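Local coordinates for thiosulfate sulfurtransferase TUM1 (Saccharomyces cerevisiae, PDB 3UTN), which accepts persulfide sulfur from NFS1 and passes it to UBA4 in the pathway for 2-thiolation of the wobble uridine of tRNAs, at residues D28-K33 with Y143-F148; V50-Y55 with N124-R129; P71-S76 with V117-V122; V110-I115 with M137-V142. All blocks are in the same frame, centred on the assembly; numbering follows the deposited sequence. Where two conformers were deposited one is given.

All four interactions belong to the N-terminal rhodanese domain, which lacks the catalytic cysteine, and reach its parallel sheet of strand order 1-5-4-2-3. Interaction 1 pairs edge strand 28-30 with strand 141-145 and spans the others along the chain. Interaction 4 lies about 16 Å away, centre to centre, at the start of strand 141-145. Interactions 2 and 3 sit at the C-terminal ends of strands 47-51 and 115-119, centres about 9 Å apart, touching through T53 and R121. Interaction 3 falls within the span of 2, while the segments of 4 alternate with those of both, so the contacts knit one sheet from both of its ends. Interaction 2 lies nearest the chain centre, toward the catalytic domain.

Interaction 1: D28-K33 with Y143-F148; sequences DLISPK and YLLNNF
With chi1 of Y143 at -69°, its CG lies anti to its carbonyl carbon and the ring swings alongside D28; I30 CG1 is anti to the backbone N (chi1 -167°), which carries CD1 over one ring face. I30 CD1 stands 4.2 Å from the centroid of the Y143 ring, a CH-pi contact offset toward the rim, while I30 CG2 packs at 3.5 Å against Y143 CB. D28 CB runs beside the ring and meets Y143 CD1 at 3.6 Å. An alanine in place of Y143 is likely to open a gap beside I30 CD1 and leave the D28 methylene without its neighbour. On the face bearing L29 and L144, L29 CD2 touches L144 CD2 at 3.6 Å, and L29 CD1 rests on the amide of N146, held at both ends: OD1 by N124 ND2, ND2 by the Y250 carbonyl. Parallel pairing binds the backbones: L144 N to D28 O and I30 N to L144 O, both 2.7 Å, then N146 N to I30 O. S31 and N147 each N-cap a following helix. Strand 28-30 edges the rhodanese sheet, with strand 115-119 beyond 141-145; F35 and L38 of helix 32-41 pack on I30, and helix 127-136 on L144.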
loop_
_atom_site.group_PDB
_atom_site.type_symbol
_atom_site.label_atom_id
_atom_site.label_comp_id
_atom_site.label_asym_id
_atom_site.label_seq_id
_atom_site.Cartn_x
_atom_site.Cartn_y
_atom_site.Cartn_z
ATOM N N ASP A 28 4.654 3.108 -10.642
ATOM C CA ASP A 28 3.571 3.279 -11.571
ATOM C C ASP A 28 2.715 2.054 -11.468
ATOM O O ASP A 28 3.211 0.957 -11.231
ATOM C CB ASP A 28 4.093 3.403 -13.000
ATOM C CG ASP A 28 4.789 4.722 -13.256
ATOM O OD1 ASP A 28 4.688 5.618 -12.400
ATOM O OD2 ASP A 28 5.434 4.861 -14.317
ATOM N N LEU A 29 1.420 2.238 -11.653
ATOM C CA LEU A 29 0.571 1.099 -11.879
ATOM C C LEU A 29 0.997 0.529 -13.204
ATOM O O LEU A 29 1.476 1.243 -14.088
ATOM C CB LEU A 29 -0.896 1.497 -11.945
ATOM C CG LEU A 29 -1.549 2.107 -10.713
ATOM C CD1 LEU A 29 -2.994 1.666 -10.715
ATOM C CD2 LEU A 29 -0.869 1.681 -9.425
ATOM N N ILE A 30 0.847 -0.771 -13.336
ATOM C CA ILE A 30 1.076 -1.391 -14.609
ATOM C C ILE A 30 -0.007 -2.428 -14.769
ATOM O O ILE A 30 -0.279 -3.211 -13.857
ATOM C CB ILE A 30 2.501 -1.970 -14.726
ATOM C CG1 ILE A 30 2.821 -2.317 -16.178
ATOM C CG2 ILE A 30 2.700 -3.142 -13.784
ATOM C CD1 ILE A 30 4.278 -2.609 -16.418
ATOM N N SER A 31 -0.656 -2.392 -15.919
ATOM C CA SER A 31 -1.664 -3.369 -16.232
ATOM C C SER A 31 -0.936 -4.649 -16.599
ATOM O O SER A 31 0.252 -4.616 -16.927
ATOM C CB SER A 31 -2.502 -2.896 -17.410
ATOM O OG SER A 31 -1.706 -2.884 -18.573
ATOM N N PRO A 32 -1.639 -5.782 -16.549
ATOM C CA PRO A 32 -1.043 -7.019 -17.020
ATOM C C PRO A 32 -0.502 -6.893 -18.439
ATOM O O PRO A 32 0.620 -7.329 -18.702
ATOM C CB PRO A 32 -2.211 -7.994 -16.968
ATOM C CG PRO A 32 -3.018 -7.506 -15.823
ATOM C CD PRO A 32 -2.941 -6.015 -15.904
ATOM N N LYS A 33 -1.272 -6.288 -19.339
ATOM C CA LYS A 33 -0.818 -6.163 -20.723
ATOM C C LYS A 33 0.435 -5.318 -20.823
ATOM O O LYS A 33 1.378 -5.700 -21.504
ATOM C CB LYS A 33 -1.910 -5.648 -21.667
ATOM C CG LYS A 33 -2.310 -4.191 -21.506
ATOM C CD LYS A 33 -3.390 -3.812 -22.516
ATOM C CE LYS A 33 -4.372 -4.956 -22.729
ATOM N NZ LYS A 33 -5.651 -4.528 -23.365
ATOM N N TYR A 143 6.725 -0.989 -10.300
ATOM C CA TYR A 143 5.399 -0.983 -10.816
ATOM C C TYR A 143 4.539 -1.717 -9.857
ATOM O O TYR A 143 4.989 -2.615 -9.146
ATOM C CB TYR A 143 5.362 -1.645 -12.172
ATOM C CG TYR A 143 6.066 -0.833 -13.214
ATOM C CD1 TYR A 143 5.389 0.144 -13.931
ATOM C CD2 TYR A 143 7.416 -1.031 -13.472
ATOM C CE1 TYR A 143 6.031 0.897 -14.894
ATOM C CE2 TYR A 143 8.067 -0.285 -14.435
ATOM C CZ TYR A 143 7.369 0.674 -15.141
ATOM O OH TYR A 143 8.022 1.420 -16.089
ATOM N N LEU A 144 3.295 -1.297 -9.818
ATOM C CA LEU A 144 2.314 -2.009 -9.088
ATOM C C LEU A 144 1.491 -2.632 -10.163
ATOM O O LEU A 144 0.841 -1.932 -10.935
ATOM C CB LEU A 144 1.474 -1.052 -8.270
ATOM C CG LEU A 144 0.359 -1.739 -7.508
ATOM C CD1 LEU A 144 0.975 -2.759 -6.573
ATOM C CD2 LEU A 144 -0.445 -0.702 -6.757
ATOM N N LEU A 145 1.552 -3.952 -10.243
ATOM C CA LEU A 145 0.738 -4.635 -11.205
ATOM C C LEU A 145 -0.685 -4.360 -10.820
ATOM O O LEU A 145 -1.072 -4.511 -9.661
ATOM C CB LEU A 145 1.003 -6.129 -11.219
ATOM C CG LEU A 145 0.146 -6.867 -12.249
ATOM C CD1 LEU A 145 0.589 -6.539 -13.664
ATOM C CD2 LEU A 145 0.238 -8.348 -11.988
ATOM N N ASN A 146 -1.462 -3.938 -11.799
ATOM C CA ASN A 146 -2.834 -3.632 -11.553
ATOM C C ASN A 146 -3.790 -4.499 -12.365
ATOM O O ASN A 146 -4.205 -4.124 -13.444
ATOM C CB ASN A 146 -3.106 -2.160 -11.809
ATOM C CG ASN A 146 -4.486 -1.772 -11.387
ATOM O OD1 ASN A 146 -5.014 -2.311 -10.411
ATOM N ND2 ASN A 146 -5.101 -0.858 -12.129
ATOM N N ASN A 147 -4.120 -5.671 -11.856
ATOM C CA ASN A 147 -3.490 -6.242 -10.686
ATOM C C ASN A 147 -3.354 -7.711 -10.989
ATOM O O ASN A 147 -3.699 -8.154 -12.085
ATOM C CB ASN A 147 -4.324 -6.013 -9.425
ATOM C CG ASN A 147 -5.743 -6.534 -9.549
ATOM O OD1 ASN A 147 -6.075 -7.272 -10.474
ATOM N ND2 ASN A 147 -6.586 -6.152 -8.610
ATOM N N PHE A 148 -2.866 -8.464 -10.022
ATOM C CA PHE A 148 -2.657 -9.867 -10.224
ATOM C C PHE A 148 -3.960 -10.607 -10.459
ATOM O O PHE A 148 -3.974 -11.596 -11.178
ATOM C CB PHE A 148 -1.919 -10.461 -9.049
ATOM C CG PHE A 148 -1.368 -11.817 -9.314
ATOM C CD1 PHE A 148 -0.718 -12.100 -10.513
ATOM C CD2 PHE A 148 -1.463 -12.809 -8.351
ATOM C CE1 PHE A 148 -0.197 -13.358 -10.745
ATOM C CE2 PHE A 148 -0.935 -14.063 -8.577
ATOM C CZ PHE A 148 -0.299 -14.337 -9.773
#

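Interaction 2: V50-Y55 with N124-R129; sequences VDATWY and NFSSPR
W54 and F125 meet rim to rim: neither ring lies over the other, their planes are only 18° apart, and the centroids of the indole six-membered ring and the phenyl are 5.9 Å apart. F125 CE1 comes in at the indole edge, near its plane, 3.4 Å from W54 CE3 and 3.5 Å from W54 CZ3. The neighbouring F125 CD1 is 3.3 Å from W54 O, which lies at the phenyl edge. W54 CG is anti to the backbone N (chi1 176°), which sends the indole toward F125; H93 adds an edge-to-face contact. Separately, W54 CB packs on S126 CB at 3.5 Å.

S126 OG donates to A52 O, though the modelled 2.4 Å is too short to trust and probably reflects coordinate error. A water accepts from W54 N and donates to S126 OG, tying both segments together. This is the loop before helix 127-136, facing the end of strand 47-51 in the rhodanese alpha/beta fold; by the shared topology, the corresponding loop of the second domain is probably the one carrying the catalytic C282, whose side chain is about 9 Å from that of F125. D120 OD2 collects the backbone N-H groups of F125, S126 and S127.

A52 CB points at the helix start and touches S127 CA at 3.8 Å. Behind it, D51 OD1 accepts from T53 N, closing an Asx turn.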
loop_
_atom_site.group_PDB
_atom_site.type_symbol
_atom_site.label_atom_id
_atom_site.label_comp_id
_atom_site.label_asym_id
_atom_site.label_seq_id
_atom_site.Cartn_x
_atom_site.Cartn_y
_atom_site.Cartn_z
ATOM N N VAL A 50 7.000 -8.841 -7.984
ATOM C CA VAL A 50 7.160 -8.915 -6.567
ATOM C C VAL A 50 5.793 -9.250 -6.055
ATOM O O VAL A 50 4.885 -8.441 -6.110
ATOM C CB VAL A 50 7.646 -7.582 -5.992
ATOM C CG1 VAL A 50 7.779 -7.681 -4.483
ATOM C CG2 VAL A 50 8.977 -7.201 -6.613
ATOM N N ASP A 51 5.655 -10.476 -5.588
ATOM C CA ASP A 51 4.452 -10.887 -4.935
ATOM C C ASP A 51 4.525 -10.361 -3.513
ATOM O O ASP A 51 5.343 -10.800 -2.707
ATOM C CB ASP A 51 4.336 -12.401 -4.964
ATOM C CG ASP A 51 3.062 -12.894 -4.338
ATOM O OD1 ASP A 51 2.246 -12.059 -3.901
ATOM O OD2 ASP A 51 2.882 -14.120 -4.281
ATOM N N ALA A 52 3.667 -9.394 -3.226
ATOM C CA ALA A 52 3.620 -8.780 -1.918
ATOM C C ALA A 52 2.393 -9.273 -1.195
ATOM O O ALA A 52 1.918 -8.649 -0.247
ATOM C CB ALA A 52 3.587 -7.278 -2.053
ATOM N N THR A 53 1.888 -10.410 -1.645
ATOM C CA THR A 53 0.675 -10.950 -1.091
ATOM C C THR A 53 0.806 -11.013 0.401
ATOM O O THR A 53 1.794 -11.491 0.954
ATOM C CB THR A 53 0.342 -12.328 -1.649
ATOM O OG1 THR A 53 0.062 -12.195 -3.038
ATOM C CG2 THR A 53 -0.878 -12.889 -0.966
ATOM N N TRP A 54 -0.201 -10.465 1.040
ATOM C CA TRP A 54 -0.280 -10.495 2.456
ATOM C C TRP A 54 -1.736 -10.607 2.718
ATOM O O TRP A 54 -2.545 -9.959 2.063
ATOM C CB TRP A 54 0.302 -9.221 3.025
ATOM C CG TRP A 54 0.166 -9.154 4.509
ATOM C CD1 TRP A 54 1.075 -9.584 5.466
ATOM C CD2 TRP A 54 -0.971 -8.640 5.257
ATOM N NE1 TRP A 54 0.589 -9.366 6.724
ATOM C CE2 TRP A 54 -0.636 -8.803 6.670
ATOM C CE3 TRP A 54 -2.192 -8.071 4.911
ATOM C CZ2 TRP A 54 -1.500 -8.412 7.679
ATOM C CZ3 TRP A 54 -3.052 -7.678 5.937
ATOM C CH2 TRP A 54 -2.712 -7.843 7.288
ATOM N N TYR A 55 -2.078 -11.452 3.674
ATOM C CA TYR A 55 -3.460 -11.742 3.951
ATOM C C TYR A 55 -3.809 -11.293 5.338
ATOM O O TYR A 55 -2.960 -11.284 6.216
ATOM C CB TYR A 55 -3.685 -13.236 3.860
ATOM C CG TYR A 55 -3.473 -13.795 2.488
ATOM C CD1 TYR A 55 -4.137 -13.259 1.390
ATOM C CD2 TYR A 55 -2.639 -14.883 2.290
ATOM C CE1 TYR A 55 -3.965 -13.788 0.127
ATOM C CE2 TYR A 55 -2.462 -15.421 1.033
ATOM C CZ TYR A 55 -3.131 -14.869 -0.041
ATOM O OH TYR A 55 -2.954 -15.389 -1.283
ATOM N N ASN A 124 -4.501 -5.486 -5.121
ATOM C CA ASN A 124 -4.169 -4.152 -4.639
ATOM C C ASN A 124 -4.476 -3.999 -3.182
ATOM O O ASN A 124 -5.099 -3.032 -2.747
ATOM C CB ASN A 124 -4.907 -3.114 -5.451
ATOM C CG ASN A 124 -4.375 -3.037 -6.838
ATOM O OD1 ASN A 124 -3.165 -3.039 -7.024
ATOM N ND2 ASN A 124 -5.256 -2.980 -7.818
ATOM N N PHE A 125 -4.033 -4.990 -2.434
ATOM C CA PHE A 125 -4.296 -5.032 -1.034
ATOM C C PHE A 125 -3.019 -4.698 -0.294
ATOM O O PHE A 125 -2.951 -3.697 0.387
ATOM C CB PHE A 125 -4.807 -6.408 -0.664
ATOM C CG PHE A 125 -5.219 -6.528 0.762
ATOM C CD1 PHE A 125 -4.505 -7.333 1.630
ATOM C CD2 PHE A 125 -6.328 -5.839 1.240
ATOM C CE1 PHE A 125 -4.882 -7.452 2.957
ATOM C CE2 PHE A 125 -6.712 -5.954 2.566
ATOM C CZ PHE A 125 -5.987 -6.764 3.426
ATOM N N SER A 126 -2.005 -5.534 -0.455
ATOM C CA SER A 126 -0.717 -5.299 0.177
ATOM C C SER A 126 0.295 -4.862 -0.858
ATOM O O SER A 126 1.340 -4.307 -0.532
ATOM C CB SER A 126 -0.238 -6.583 0.832
ATOM O OG SER A 126 -0.284 -7.652 -0.099
ATOM N N SER A 127 -0.005 -5.143 -2.117
ATOM C CA SER A 127 0.914 -4.794 -3.179
ATOM C C SER A 127 1.153 -3.291 -3.246
ATOM O O SER A 127 2.288 -2.880 -3.424
ATOM C CB SER A 127 0.461 -5.353 -4.522
ATOM O OG SER A 127 -0.829 -4.897 -4.849
ATOM N N PRO A 128 0.102 -2.460 -3.065
ATOM C CA PRO A 128 0.392 -1.036 -3.119
ATOM C C PRO A 128 1.359 -0.659 -2.017
ATOM O O PRO A 128 2.321 0.054 -2.268
ATOM C CB PRO A 128 -0.973 -0.387 -2.886
ATOM C CG PRO A 128 -1.952 -1.423 -3.315
ATOM C CD PRO A 128 -1.335 -2.697 -2.842
ATOM N N ARG A 129 1.105 -1.156 -0.810
ATOM C CA ARG A 129 1.998 -0.948 0.310
ATOM C C ARG A 129 3.407 -1.329 -0.088
ATOM O O ARG A 129 4.357 -0.598 0.165
ATOM C CB ARG A 129 1.567 -1.811 1.488
ATOM C CG ARG A 129 2.579 -1.835 2.609
ATOM C CD ARG A 129 2.471 -0.552 3.398
ATOM N NE ARG A 129 3.553 -0.420 4.351
ATOM C CZ ARG A 129 3.549 0.447 5.351
ATOM N NH1 ARG A 129 2.507 1.240 5.529
ATOM N NH2 ARG A 129 4.580 0.512 6.177
HETATM O O HOH W 1 -2.292 -9.307 -0.650
#

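Interaction 3: P71-S76 with V117-V122; sequences PRIPNS and VVYDRV
R121 grips the carbonyl of P71 end-on: NH1 and NH2 both donate to P71 O, at 2.6 Å and 2.8 Å, reaching it from the same face. The oxygen lies near the guanidinium plane, and the chain of R121 is extended from CG to NE. A leucine here would probably leave the P71 carbonyl without both of these donors and the loop less firmly tied to the sheet's end. Y119 supplies the second anchor, its hydroxyl accepting from I73 N at 3.1 Å. S76 OG is placed against Y119 OH and I73 O, but implausibly close, 2.4 Å from each, in one of two deposited conformers, so those bonds are doubtful in detail. Y119 CG stands between the backbone N and the carbonyl carbon (chi1 62°), which carries the ring across to the loop. R72 CB meets the ring at its edge, while I73 slides over one face, its CD1 3.7 Å from the Y119 ring centroid in a CH-pi contact. L145 packs on both I73 and Y119. I73 to S76 form a type II beta turn leading into edge strand 77-78; the tyrosine thus ties the crossover from helix 63-69 to central strand 115-119 of the parallel rhodanese sheet.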
loop_
_atom_site.group_PDB
_atom_site.type_symbol
_atom_site.label_atom_id
_atom_site.label_comp_id
_atom_site.label_asym_id
_atom_site.label_seq_id
_atom_site.Cartn_x
_atom_site.Cartn_y
_atom_site.Cartn_z
ATOM N N PRO A 71 0.256 -20.052 -8.487
ATOM C CA PRO A 71 0.928 -19.457 -9.623
ATOM C C PRO A 71 1.364 -18.038 -9.319
ATOM O O PRO A 71 0.652 -17.273 -8.670
ATOM C CB PRO A 71 -0.137 -19.486 -10.712
ATOM C CG PRO A 71 -1.000 -20.648 -10.342
ATOM C CD PRO A 71 -1.083 -20.554 -8.848
ATOM N N ARG A 72 2.564 -17.708 -9.750
ATOM C CA ARG A 72 3.054 -16.372 -9.563
ATOM C C ARG A 72 3.366 -15.849 -10.936
ATOM O O ARG A 72 3.417 -16.603 -11.902
ATOM C CB ARG A 72 4.306 -16.376 -8.679
ATOM C CG ARG A 72 5.528 -16.994 -9.323
ATOM C CD ARG A 72 6.529 -17.450 -8.267
ATOM N NE ARG A 72 5.905 -18.434 -7.401
ATOM C CZ ARG A 72 5.772 -19.718 -7.708
ATOM N NH1 ARG A 72 6.256 -20.194 -8.851
ATOM N NH2 ARG A 72 5.171 -20.529 -6.859
ATOM N N ILE A 73 3.574 -14.551 -11.029
ATOM C CA ILE A 73 4.114 -14.008 -12.242
ATOM C C ILE A 73 5.525 -14.571 -12.316
ATOM O O ILE A 73 6.230 -14.580 -11.310
ATOM C CB ILE A 73 4.144 -12.483 -12.194
ATOM C CG1 ILE A 73 2.737 -11.939 -11.920
ATOM C CG2 ILE A 73 4.710 -11.943 -13.492
ATOM C CD1 ILE A 73 2.633 -10.433 -12.009
ATOM N N PRO A 74 5.928 -15.080 -13.489
ATOM C CA PRO A 74 7.254 -15.662 -13.623
ATOM C C PRO A 74 8.315 -14.769 -12.993
ATOM O O PRO A 74 8.210 -13.550 -13.056
ATOM C CB PRO A 74 7.439 -15.723 -15.135
ATOM C CG PRO A 74 6.062 -15.990 -15.641
ATOM C CD PRO A 74 5.164 -15.173 -14.748
ATOM N N ASN A 75 9.316 -15.386 -12.373
ATOM C CA ASN A 75 10.480 -14.673 -11.860
ATOM C C ASN A 75 10.147 -13.810 -10.663
ATOM O O ASN A 75 10.922 -12.935 -10.284
ATOM C CB ASN A 75 11.114 -13.824 -12.963
ATOM C CG ASN A 75 11.280 -14.590 -14.254
ATOM O OD1 ASN A 75 11.663 -15.756 -14.245
ATOM N ND2 ASN A 75 10.973 -13.945 -15.370
ATOM N N SER A 76 8.986 -14.067 -10.075
ATOM C CA SER A 76 8.540 -13.323 -8.912
ATOM C C SER A 76 9.449 -13.554 -7.735
ATOM O O SER A 76 9.983 -14.636 -7.559
ATOM C CB SER A 76 7.140 -13.736 -8.497
ATOM O OG SER A 76 6.172 -13.186 -9.361
ATOM N N VAL A 117 7.847 -5.326 -10.208
ATOM C CA VAL A 117 6.455 -5.237 -10.528
ATOM C C VAL A 117 5.722 -5.923 -9.413
ATOM O O VAL A 117 5.710 -7.139 -9.296
ATOM C CB VAL A 117 6.121 -5.823 -11.897
ATOM C CG1 VAL A 117 4.627 -5.709 -12.127
ATOM C CG2 VAL A 117 6.898 -5.084 -12.984
ATOM N N VAL A 118 5.110 -5.107 -8.582
ATOM C CA VAL A 118 4.540 -5.604 -7.375
ATOM C C VAL A 118 3.131 -6.030 -7.658
ATOM O O VAL A 118 2.401 -5.381 -8.392
ATOM C CB VAL A 118 4.532 -4.536 -6.292
ATOM C CG1 VAL A 118 3.986 -5.130 -5.011
ATOM C CG2 VAL A 118 5.943 -4.023 -6.084
ATOM N N TYR A 119 2.756 -7.139 -7.062
ATOM C CA TYR A 119 1.395 -7.558 -7.137
ATOM C C TYR A 119 1.112 -8.284 -5.859
ATOM O O TYR A 119 2.006 -8.532 -5.056
ATOM C CB TYR A 119 1.189 -8.464 -8.343
ATOM C CG TYR A 119 1.975 -9.746 -8.318
ATOM C CD1 TYR A 119 3.321 -9.778 -8.688
ATOM C CD2 TYR A 119 1.373 -10.930 -7.930
ATOM C CE1 TYR A 119 4.032 -10.962 -8.672
ATOM C CE2 TYR A 119 2.068 -12.116 -7.923
ATOM C CZ TYR A 119 3.391 -12.126 -8.295
ATOM O OH TYR A 119 4.063 -13.310 -8.276
ATOM N N ASP A 120 -0.148 -8.600 -5.664
ATOM C CA ASP A 120 -0.510 -9.470 -4.583
ATOM C C ASP A 120 -1.666 -10.302 -5.070
ATOM O O ASP A 120 -2.244 -10.011 -6.120
ATOM C CB ASP A 120 -0.830 -8.669 -3.318
ATOM C CG ASP A 120 -1.996 -7.732 -3.487
ATOM O OD1 ASP A 120 -2.891 -8.001 -4.310
ATOM O OD2 ASP A 120 -2.032 -6.724 -2.766
ATOM N N ARG A 121 -2.001 -11.339 -4.323
ATOM C CA ARG A 121 -3.038 -12.251 -4.760
ATOM C C ARG A 121 -4.414 -11.750 -4.416
ATOM O O ARG A 121 -5.404 -12.267 -4.917
ATOM C CB ARG A 121 -2.809 -13.622 -4.159
ATOM C CG ARG A 121 -1.513 -14.208 -4.643
ATOM C CD ARG A 121 -1.211 -15.531 -3.991
ATOM N NE ARG A 121 0.079 -15.995 -4.469
ATOM C CZ ARG A 121 0.280 -16.541 -5.662
ATOM N NH1 ARG A 121 -0.729 -16.706 -6.500
ATOM N NH2 ARG A 121 1.495 -16.922 -6.015
ATOM N N VAL A 122 -4.478 -10.746 -3.555
ATOM C CA VAL A 122 -5.764 -10.249 -3.097
ATOM C C VAL A 122 -6.334 -9.288 -4.120
ATOM O O VAL A 122 -7.495 -9.397 -4.513
ATOM C CB VAL A 122 -5.650 -9.580 -1.720
ATOM C CG1 VAL A 122 -6.986 -8.980 -1.296
ATOM C CG2 VAL A 122 -5.180 -10.599 -0.703
#

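Interaction 4: V110-I115 with M137-V142; sequences VQKDDI and MGHPKV. With DMS (dimethyl sulfoxide), chain B.
A type I turn from Q111 to D114, its D114 N bonded to Q111 O, brings three carbonyls round H139 as the segments run into neighbouring parallel strands. H139 NE2 donates to D114 O, though the modelled 2.4 Å is doubtfully short; Q111 O also lies at the ring edge, 3.0 Å from H139 CE1, and K112 O is over a face. H139 ND1 bonds to the Y174 hydroxyl. In the rhodanese sheet the first loop leads from helix 98-107 to strand 115-119, and the second leaves helix 127-136 through a Schellman motif with G138 as C-prime residue. K141, bent at chi3 and chi4 (-67° and -61°), curls back over I115 CG1, and its NZ forms a salt bridge with D113 OD1 at 3.1 Å, from above the carboxylate plane. H45 holds D113 OD2. One water links K112 O and D114 O to K141 N and NZ. K112 CD presses on P140 CD at 3.4 Å; its NZ bonds to the E175 carbonyl. V142 N donates almost straight (168°) to the oxygen of a dimethyl sulfoxide, probably from the crystallisation liquor.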
loop_
_atom_site.group_PDB
_atom_site.type_symbol
_atom_site.label_atom_id
_atom_site.label_comp_id
_atom_site.label_asym_id
_atom_site.label_seq_id
_atom_site.Cartn_x
_atom_site.Cartn_y
_atom_site.Cartn_z
ATOM N N VAL A 110 17.061 -8.773 -5.071
ATOM C CA VAL A 110 16.629 -7.608 -5.825
ATOM C C VAL A 110 17.851 -6.749 -6.110
ATOM O O VAL A 110 18.649 -6.480 -5.218
ATOM C CB VAL A 110 15.561 -6.796 -5.074
ATOM C CG1 VAL A 110 15.248 -5.500 -5.803
ATOM C CG2 VAL A 110 14.305 -7.624 -4.915
ATOM N N GLN A 111 18.016 -6.364 -7.366
ATOM C CA GLN A 111 19.077 -5.446 -7.727
ATOM C C GLN A 111 18.435 -4.085 -7.850
ATOM O O GLN A 111 17.247 -3.982 -8.154
ATOM C CB GLN A 111 19.732 -5.846 -9.049
ATOM C CG GLN A 111 20.353 -7.240 -9.070
ATOM C CD GLN A 111 21.669 -7.335 -8.311
ATOM O OE1 GLN A 111 22.129 -6.366 -7.699
ATOM N NE2 GLN A 111 22.285 -8.512 -8.355
ATOM N N LYS A 112 19.214 -3.041 -7.612
ATOM C CA LYS A 112 18.716 -1.684 -7.755
ATOM C C LYS A 112 18.075 -1.474 -9.118
ATOM O O LYS A 112 17.075 -0.783 -9.230
ATOM C CB LYS A 112 19.844 -0.674 -7.555
ATOM C CG LYS A 112 19.372 0.770 -7.463
ATOM C CD LYS A 112 18.475 0.992 -6.250
ATOM C CE LYS A 112 19.157 0.585 -4.957
ATOM N NZ LYS A 112 20.392 1.383 -4.736
ATOM N N ASP A 113 18.653 -2.083 -10.147
ATOM C CA ASP A 113 18.203 -1.855 -11.510
ATOM C C ASP A 113 16.939 -2.623 -11.860
ATOM O O ASP A 113 16.354 -2.402 -12.915
ATOM C CB ASP A 113 19.298 -2.199 -12.516
ATOM C CG ASP A 113 18.996 -1.658 -13.891
ATOM O OD1 ASP A 113 18.674 -0.452 -13.984
ATOM O OD2 ASP A 113 19.061 -2.430 -14.873
ATOM N N ASP A 114 16.532 -3.533 -10.982
ATOM C CA ASP A 114 15.355 -4.343 -11.238
ATOM C C ASP A 114 14.148 -3.475 -11.443
ATOM O O ASP A 114 13.916 -2.528 -10.705
ATOM C CB ASP A 114 15.065 -5.277 -10.075
ATOM C CG ASP A 114 16.038 -6.410 -9.992
ATOM O OD1 ASP A 114 16.736 -6.681 -10.986
ATOM O OD2 ASP A 114 16.085 -7.049 -8.930
ATOM N N ILE A 115 13.378 -3.798 -12.464
ATOM C CA ILE A 115 12.036 -3.280 -12.536
ATOM C C ILE A 115 11.229 -4.193 -11.625
ATOM O O ILE A 115 11.085 -5.385 -11.886
ATOM C CB ILE A 115 11.483 -3.326 -13.957
ATOM C CG1 ILE A 115 12.259 -2.368 -14.859
ATOM C CG2 ILE A 115 10.007 -2.986 -13.938
ATOM C CD1 ILE A 115 11.912 -2.493 -16.326
ATOM N N MET A 137 11.538 3.503 -0.620
ATOM C CA MET A 137 12.912 3.132 -0.382
ATOM C C MET A 137 13.790 3.404 -1.587
ATOM O O MET A 137 14.920 2.936 -1.653
ATOM C CB MET A 137 12.994 1.673 0.035
ATOM C CG MET A 137 12.551 1.436 1.462
ATOM S SD MET A 137 13.301 2.613 2.603
ATOM C CE MET A 137 15.037 2.188 2.489
ATOM N N GLY A 138 13.255 4.165 -2.534
ATOM C CA GLY A 138 14.039 4.713 -3.622
ATOM C C GLY A 138 14.354 3.716 -4.703
ATOM O O GLY A 138 15.261 3.933 -5.504
ATOM N N HIS A 139 13.624 2.610 -4.744
ATOM C CA HIS A 139 13.863 1.692 -5.827
ATOM C C HIS A 139 13.456 2.362 -7.099
ATOM O O HIS A 139 12.341 2.862 -7.199
ATOM C CB HIS A 139 13.160 0.369 -5.652
ATOM C CG HIS A 139 13.648 -0.660 -6.618
ATOM N ND1 HIS A 139 14.727 -1.400 -6.378
ATOM C CD2 HIS A 139 13.210 -0.998 -7.887
ATOM C CE1 HIS A 139 14.953 -2.210 -7.417
ATOM N NE2 HIS A 139 14.025 -1.961 -8.343
ATOM N N PRO A 140 14.377 2.421 -8.075
ATOM C CA PRO A 140 14.210 3.258 -9.253
ATOM C C PRO A 140 12.959 2.902 -10.036
ATOM O O PRO A 140 12.184 3.782 -10.391
ATOM C CB PRO A 140 15.464 2.954 -10.075
ATOM C CG PRO A 140 16.485 2.586 -9.061
ATOM C CD PRO A 140 15.710 1.796 -8.039
ATOM N N LYS A 141 12.763 1.616 -10.290
ATOM C CA LYS A 141 11.693 1.202 -11.171
ATOM C C LYS A 141 10.791 0.240 -10.453
ATOM O O LYS A 141 11.142 -0.910 -10.190
ATOM C CB LYS A 141 12.253 0.615 -12.463
ATOM C CG LYS A 141 13.060 1.632 -13.268
ATOM C CD LYS A 141 13.860 0.975 -14.382
ATOM C CE LYS A 141 14.960 0.073 -13.847
ATOM N NZ LYS A 141 15.976 0.771 -13.005
ATOM N N VAL A 142 9.618 0.744 -10.113
ATOM C CA VAL A 142 8.675 -0.029 -9.369
ATOM C C VAL A 142 7.340 0.141 -10.034
ATOM O O VAL A 142 6.882 1.252 -10.307
ATOM C CB VAL A 142 8.570 0.406 -7.900
ATOM C CG1 VAL A 142 7.640 -0.536 -7.148
ATOM C CG2 VAL A 142 9.941 0.418 -7.245
HETATM S S DMS B . 8.156 3.887 -11.439
HETATM O O DMS B . 9.285 3.367 -10.643
HETATM C C1 DMS B . 8.627 5.377 -12.135
HETATM C C2 DMS B . 8.054 2.975 -12.868
HETATM O O HOH W 2 15.035 -0.221 -10.614
HETATM O O HOH W 3 18.160 3.580 -3.942
#